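Local coordinates for protein membrane-bound lytic murein transglycosylase (Agrobacterium tumefaciens, PDB 2PNW) that probably cleaves the glycan strands of peptidoglycan between N-acetylmuramic acid and N-acetylglucosamine as a lytic transglycosylase of the MltA family, at residues S95-A100 with V352-F358; L298-A304 with F316-A322. All blocks are in the same frame, centred on the assembly; numbering follows the deposited sequence.

Both contacts pair antiparallel strands in the β-rich part of the chain, their centres about 11 Å apart and each about 15 Å from the centre of the chain. In sequence order the segments run 95-100, 298-304, 316-322 and 352-358, so the hairpin of contact 2 is formed between the two halves of contact 1. Strand 353-363 joins them: it pairs with strand 96-109 in contact 1 and with strand 299-304 of contact 2, where Asp357 N lies 2.8 Å from His303 O, a probable hydrogen bond. Ile302 packs on Phe358 beside this join. Contact 1 thus ties an early strand to the C-terminal 3D domain, whose own hairpin is contact 2.

Contact 1 of 2, residues S95-A100 with V352-F358; sequences SGFVTA and VRNEADF
Val98 and Asn354 form a hydrogen-bonded pair between two antiparallel strands. Val98 N reaches Asn354 O at 2.8 Å, almost straight at 173°, and Asn354 N returns a bond to Val98 O in the plane of that carbonyl. Farther along, Ala356 N binds Gly96 O from above the carbonyl plane, a less regular approach where the pairing nears its end.

Apolar contacts gather on the face of Val98 and Ala356. Val98 CG1, anti to the carbonyl carbon (chi1 -68°), lies 3.7 Å from Phe358 CE1 and also meets Ala356 CB. Gly96, with no side chain, lets the Phe358 ring lie close beside the strand, Phe358 CD1 4.4 Å from Gly96 CA. Ile302 of strand 299-304 packs on this patch, where small and branched residues fit closely. At the far end Ala100 CB touches Val352 CB at 3.6 Å.

On the other face, Phe97 swings its ring back over the partner strand (chi1 -165°). Asn354 N lies over one ring face, while Arg353 CG meets the edge at CZ, 3.4 Å away; the arginine's methylenes suit the ring edge, while its guanidinium reaches a polar partner, NH2 bonding to Ile232 O.

Polar groups add further bonds. Ser95 OG donates to Glu355 OE1 at 3.0 Å, on the anti side of the carboxylate, and a water links Gly96 N to Asp357 OD1. Within 352-358, Asn354 OD1 accepts from Arg353 N, and its ND2 hydrogen-bonds to Thr306 OG1.

With strand 334-341 pairing along the other edge of 96-100, this is an interior antiparallel pair in which an early strand joins the β-structure of the 3D domain, consistent with the double-psi β-barrel of that clan.

Contact 2 of 2, residues L298-A304 with F316-A322; sequences LPFFIHA and FARLMLA
Ile302 and Phe316 lie side by side on the tightly packed face of this β hairpin, Ile302 CG2 3.8 Å from Phe316 CE2. The ring meets Ile302 CB and Met320 SD at its edge, and Met320 SD also touches Ile302 CG1 at 3.9 Å. Nearer the open end of the hairpin, Phe300 CE2 packs on Ala322 CB, a methyl small enough to sit beside the ring. Leu287 of strand 286-288 closes over Phe300, Ile302 and Met320.

The opposite face is also apolar at first: Pro299 CB meets Leu319 CD1 at 3.8 Å, and helix 28-39 packs on Leu319 and Leu321. Phe301, its CG anti to the backbone N (chi1 -171°), lays one ring face over Arg318 N. Toward the turn the packing thins to His303 CD2 against Ala317 CB at 3.9 Å, both residues partly exposed.

Six backbone hydrogen bonds join the strands from Leu298 to Ala304, the straightest from Ile302 N to Arg318 O (173°). Arg318 rests its guanidinium face on Phe316 CE1, 3.3 Å above the plane, while NH2 forms a salt bridge with Asp311 and NH1 binds Gly284 O. The chemistry implies a hairpin held by backbone bonds and apolar burial, with its one arginine charge paired locally.

Contact 1 of 2, residues S95-A100 with V352-F358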
loop_
_atom_site.group_PDB
_atom_site.type_symbol
_atom_site.label_atom_id
_atom_site.label_comp_id
_atom_site.label_asym_id
_atom_site.label_seq_id
_atom_site.Cartn_x
_atom_site.Cartn_y
_atom_site.Cartn_z
ATOM N N SER A 95 6.787 17.864 -9.891
ATOM C CA SER A 95 6.058 17.907 -8.612
ATOM C C SER A 95 5.745 16.486 -8.116
ATOM O O SER A 95 5.984 15.504 -8.821
ATOM C CB SER A 95 4.780 18.747 -8.736
ATOM O OG SER A 95 3.845 18.153 -9.625
ATOM N N GLY A 96 5.230 16.368 -6.896
ATOM C CA GLY A 96 4.849 15.055 -6.387
ATOM C C GLY A 96 3.559 14.602 -7.043
ATOM O O GLY A 96 2.929 15.361 -7.806
ATOM N N PHE A 97 3.150 13.371 -6.736
ATOM C CA PHE A 97 1.995 12.763 -7.386
ATOM C C PHE A 97 1.323 11.742 -6.470
ATOM O O PHE A 97 2.006 10.911 -5.856
ATOM C CB PHE A 97 2.434 12.080 -8.683
ATOM C CG PHE A 97 1.295 11.730 -9.594
ATOM C CD1 PHE A 97 0.672 12.722 -10.361
ATOM C CD2 PHE A 97 0.843 10.420 -9.694
ATOM C CE1 PHE A 97 -0.393 12.403 -11.215
ATOM C CE2 PHE A 97 -0.219 10.090 -10.551
ATOM C CZ PHE A 97 -0.836 11.092 -11.305
ATOM N N VAL A 98 -0.003 11.826 -6.363
ATOM C CA VAL A 98 -0.755 10.860 -5.559
ATOM C C VAL A 98 -1.795 10.082 -6.348
ATOM O O VAL A 98 -2.457 10.617 -7.261
ATOM C CB VAL A 98 -1.411 11.476 -4.305
ATOM C CG1 VAL A 98 -0.344 11.903 -3.300
ATOM C CG2 VAL A 98 -2.350 12.662 -4.677
ATOM N N THR A 99 -1.869 8.793 -6.022
ATOM C CA THR A 99 -2.972 7.957 -6.412
ATOM C C THR A 99 -3.632 7.486 -5.116
ATOM O O THR A 99 -3.318 8.016 -4.021
ATOM C CB THR A 99 -2.511 6.809 -7.328
ATOM O OG1 THR A 99 -1.429 6.098 -6.709
ATOM C CG2 THR A 99 -2.011 7.367 -8.685
ATOM N N ALA A 100 -4.560 6.539 -5.207
ATOM C CA ALA A 100 -5.221 6.058 -3.982
ATOM C C ALA A 100 -5.449 4.563 -4.028
ATOM O O ALA A 100 -5.471 3.964 -5.115
ATOM C CB ALA A 100 -6.532 6.802 -3.722
ATOM N N VAL A 352 -8.391 8.920 -8.100
ATOM C CA VAL A 352 -7.304 9.759 -7.573
ATOM C C VAL A 352 -6.088 9.592 -8.457
ATOM O O VAL A 352 -5.596 8.479 -8.664
ATOM C CB VAL A 352 -6.937 9.431 -6.077
ATOM C CG1 VAL A 352 -5.761 10.311 -5.602
ATOM C CG2 VAL A 352 -8.146 9.610 -5.190
ATOM N N ARG A 353 -5.603 10.713 -8.979
ATOM C CA ARG A 353 -4.496 10.726 -9.915
ATOM C C ARG A 353 -4.132 12.204 -10.039
ATOM O O ARG A 353 -4.541 12.884 -10.992
ATOM C CB ARG A 353 -4.947 10.092 -11.258
ATOM C CG ARG A 353 -3.891 10.004 -12.335
ATOM C CD ARG A 353 -4.295 9.085 -13.527
ATOM N NE ARG A 353 -5.608 9.372 -14.124
ATOM C CZ ARG A 353 -5.872 10.333 -15.022
ATOM N NH1 ARG A 353 -4.922 11.163 -15.452
ATOM N NH2 ARG A 353 -7.111 10.471 -15.495
ATOM N N ASN A 354 -3.402 12.722 -9.049
ATOM C CA ASN A 354 -3.304 14.179 -8.869
ATOM C C ASN A 354 -1.907 14.629 -8.500
ATOM O O ASN A 354 -1.184 13.930 -7.767
ATOM C CB ASN A 354 -4.264 14.690 -7.783
ATOM C CG ASN A 354 -5.738 14.557 -8.158
ATOM O OD1 ASN A 354 -6.333 13.490 -8.017
ATOM N ND2 ASN A 354 -6.341 15.655 -8.592
ATOM N N GLU A 355 -1.530 15.805 -8.997
ATOM C CA GLU A 355 -0.291 16.448 -8.574
ATOM C C GLU A 355 -0.379 16.796 -7.104
ATOM O O GLU A 355 -1.460 17.121 -6.599
ATOM C CB GLU A 355 -0.057 17.737 -9.368
ATOM C CG GLU A 355 0.543 17.521 -10.719
ATOM C CD GLU A 355 0.777 18.850 -11.436
ATOM O OE1 GLU A 355 1.641 19.642 -10.983
ATOM O OE2 GLU A 355 0.080 19.100 -12.441
ATOM N N ALA A 356 0.754 16.721 -6.408
ATOM C CA ALA A 356 0.785 17.000 -4.977
ATOM C C ALA A 356 2.132 17.524 -4.542
ATOM O O ALA A 356 3.143 17.156 -5.114
ATOM C CB ALA A 356 0.434 15.723 -4.169
ATOM N N ASP A 357 2.142 18.370 -3.515
ATOM C CA ASP A 357 3.385 18.764 -2.857
ATOM C C ASP A 357 3.538 17.891 -1.610
ATOM O O ASP A 357 2.593 17.791 -0.821
ATOM C CB ASP A 357 3.356 20.257 -2.456
ATOM C CG ASP A 357 3.437 21.214 -3.676
ATOM O OD1 ASP A 357 3.945 20.806 -4.744
ATOM O OD2 ASP A 357 2.997 22.380 -3.545
ATOM N N PHE A 358 4.707 17.266 -1.451
ATOM C CA PHE A 358 5.018 16.417 -0.279
ATOM C C PHE A 358 5.906 17.163 0.711
ATOM O O PHE A 358 6.924 17.714 0.311
ATOM C CB PHE A 358 5.776 15.158 -0.734
ATOM C CG PHE A 358 4.889 14.049 -1.235
ATOM C CD1 PHE A 358 3.906 14.293 -2.186
ATOM C CD2 PHE A 358 5.058 12.753 -0.756
ATOM C CE1 PHE A 358 3.075 13.265 -2.648
ATOM C CE2 PHE A 358 4.255 11.703 -1.221
ATOM C CZ PHE A 358 3.255 11.963 -2.166
HETATM O O HOH W 1 5.763 19.060 -5.477
HETATM O O HOH W 2 -6.031 5.951 -7.739
#

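Contact 2 of 2, residues L298-A304 with F316-A322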
loop_
_atom_site.group_PDB
_atom_site.type_symbol
_atom_site.label_atom_id
_atom_site.label_comp_id
_atom_site.label_asym_id
_atom_site.label_seq_id
_atom_site.Cartn_x
_atom_site.Cartn_y
_atom_site.Cartn_z
ATOM N N LEU A 298 6.882 7.780 9.490
ATOM C CA LEU A 298 7.126 9.223 9.494
ATOM C C LEU A 298 5.898 9.987 9.000
ATOM O O LEU A 298 5.183 9.485 8.132
ATOM C CB LEU A 298 8.320 9.552 8.610
ATOM C CG LEU A 298 9.635 9.208 9.296
ATOM C CD1 LEU A 298 10.726 9.183 8.269
ATOM C CD2 LEU A 298 9.907 10.271 10.374
ATOM N N PRO A 299 5.640 11.182 9.565
ATOM C CA PRO A 299 4.521 11.996 9.082
ATOM C C PRO A 299 4.854 12.715 7.780
ATOM O O PRO A 299 5.984 13.204 7.607
ATOM C CB PRO A 299 4.296 13.038 10.218
ATOM C CG PRO A 299 5.205 12.586 11.359
ATOM C CD PRO A 299 6.331 11.832 10.698
ATOM N N PHE A 300 3.871 12.766 6.886
ATOM C CA PHE A 300 3.978 13.509 5.637
ATOM C C PHE A 300 2.766 14.406 5.539
ATOM O O PHE A 300 1.637 13.914 5.669
ATOM C CB PHE A 300 3.942 12.557 4.416
ATOM C CG PHE A 300 5.228 11.787 4.180
ATOM C CD1 PHE A 300 6.073 12.128 3.122
ATOM C CD2 PHE A 300 5.572 10.705 4.988
ATOM C CE1 PHE A 300 7.258 11.402 2.883
ATOM C CE2 PHE A 300 6.771 9.991 4.786
ATOM C CZ PHE A 300 7.603 10.329 3.722
ATOM N N PHE A 301 2.988 15.703 5.290
ATOM C CA PHE A 301 1.874 16.602 4.963
ATOM C C PHE A 301 1.723 16.657 3.446
ATOM O O PHE A 301 2.686 16.978 2.735
ATOM C CB PHE A 301 2.086 18.005 5.548
ATOM C CG PHE A 301 0.860 18.897 5.425
ATOM C CD1 PHE A 301 -0.159 18.839 6.363
ATOM C CD2 PHE A 301 0.740 19.787 4.358
ATOM C CE1 PHE A 301 -1.305 19.644 6.232
ATOM C CE2 PHE A 301 -0.382 20.583 4.225
ATOM C CZ PHE A 301 -1.398 20.527 5.163
ATOM N N ILE A 302 0.530 16.324 2.951
ATOM C CA ILE A 302 0.306 16.192 1.520
ATOM C C ILE A 302 -0.672 17.271 1.096
ATOM O O ILE A 302 -1.753 17.389 1.674
ATOM C CB ILE A 302 -0.241 14.782 1.146
ATOM C CG1 ILE A 302 0.709 13.668 1.650
ATOM C CG2 ILE A 302 -0.533 14.678 -0.358
ATOM C CD1 ILE A 302 2.108 13.768 1.097
ATOM N N HIS A 303 -0.264 18.080 0.121
ATOM C CA HIS A 303 -1.103 19.160 -0.395
ATOM C C HIS A 303 -1.391 18.903 -1.873
ATOM O O HIS A 303 -0.481 18.984 -2.704
ATOM C CB HIS A 303 -0.415 20.522 -0.207
ATOM C CG HIS A 303 -1.215 21.676 -0.728
ATOM N ND1 HIS A 303 -0.665 22.671 -1.511
ATOM C CD2 HIS A 303 -2.526 21.984 -0.598
ATOM C CE1 HIS A 303 -1.600 23.549 -1.830
ATOM N NE2 HIS A 303 -2.741 23.154 -1.293
ATOM N N ALA A 304 -2.650 18.582 -2.185
ATOM C CA ALA A 304 -3.053 18.240 -3.552
ATOM C C ALA A 304 -4.293 19.046 -3.885
ATOM O O ALA A 304 -5.412 18.539 -3.779
ATOM C CB ALA A 304 -3.323 16.725 -3.698
ATOM N N PHE A 316 -7.427 18.858 -0.915
ATOM C CA PHE A 316 -6.775 17.883 -0.044
ATOM C C PHE A 316 -5.520 18.517 0.559
ATOM O O PHE A 316 -4.617 18.930 -0.166
ATOM C CB PHE A 316 -6.398 16.653 -0.897
ATOM C CG PHE A 316 -5.884 15.478 -0.096
ATOM C CD1 PHE A 316 -6.748 14.455 0.269
ATOM C CD2 PHE A 316 -4.537 15.383 0.263
ATOM C CE1 PHE A 316 -6.295 13.344 0.997
ATOM C CE2 PHE A 316 -4.073 14.267 0.997
ATOM C CZ PHE A 316 -4.967 13.253 1.359
ATOM N N ALA A 317 -5.473 18.607 1.882
ATOM C CA ALA A 317 -4.304 19.140 2.581
ATOM C C ALA A 317 -4.306 18.587 3.992
ATOM O O ALA A 317 -4.967 19.135 4.872
ATOM C CB ALA A 317 -4.328 20.690 2.608
ATOM N N ARG A 318 -3.560 17.504 4.215
ATOM C CA ARG A 318 -3.615 16.843 5.515
ATOM C C ARG A 318 -2.319 16.147 5.859
ATOM O O ARG A 318 -1.536 15.797 4.977
ATOM C CB ARG A 318 -4.789 15.850 5.589
ATOM C CG ARG A 318 -4.707 14.677 4.661
ATOM C CD ARG A 318 -5.937 13.773 4.794
ATOM N NE ARG A 318 -7.125 14.318 4.119
ATOM C CZ ARG A 318 -8.194 13.590 3.776
ATOM N NH1 ARG A 318 -8.238 12.283 4.035
ATOM N NH2 ARG A 318 -9.231 14.164 3.169
ATOM N N LEU A 319 -2.098 15.994 7.157
ATOM C CA LEU A 319 -0.975 15.228 7.685
ATOM C C LEU A 319 -1.313 13.749 7.721
ATOM O O LEU A 319 -2.391 13.355 8.192
ATOM C CB LEU A 319 -0.625 15.704 9.087
ATOM C CG LEU A 319 0.703 15.176 9.670
ATOM C CD1 LEU A 319 1.915 15.623 8.811
ATOM C CD2 LEU A 319 0.855 15.658 11.084
ATOM N N MET A 320 -0.374 12.938 7.246
ATOM C CA MET A 320 -0.607 11.500 7.107
ATOM C C MET A 320 0.600 10.769 7.669
ATOM O O MET A 320 1.621 11.385 7.960
ATOM C CB MET A 320 -0.803 11.148 5.617
ATOM C CG MET A 320 -1.948 11.944 4.871
ATOM S SD MET A 320 -2.105 11.434 3.133
ATOM C CE MET A 320 -3.114 9.983 3.444
ATOM N N LEU A 321 0.485 9.453 7.862
ATOM C CA LEU A 321 1.654 8.674 8.232
ATOM C C LEU A 321 1.969 7.686 7.131
ATOM O O LEU A 321 1.061 7.137 6.504
ATOM C CB LEU A 321 1.452 7.931 9.550
ATOM C CG LEU A 321 1.264 8.819 10.794
ATOM C CD1 LEU A 321 0.713 7.965 11.917
ATOM C CD2 LEU A 321 2.585 9.457 11.196
ATOM N N ALA A 322 3.265 7.463 6.906
ATOM C CA ALA A 322 3.716 6.473 5.910
ATOM C C ALA A 322 3.575 5.080 6.498
ATOM O O ALA A 322 4.397 4.673 7.313
ATOM C CB ALA A 322 5.177 6.740 5.529
#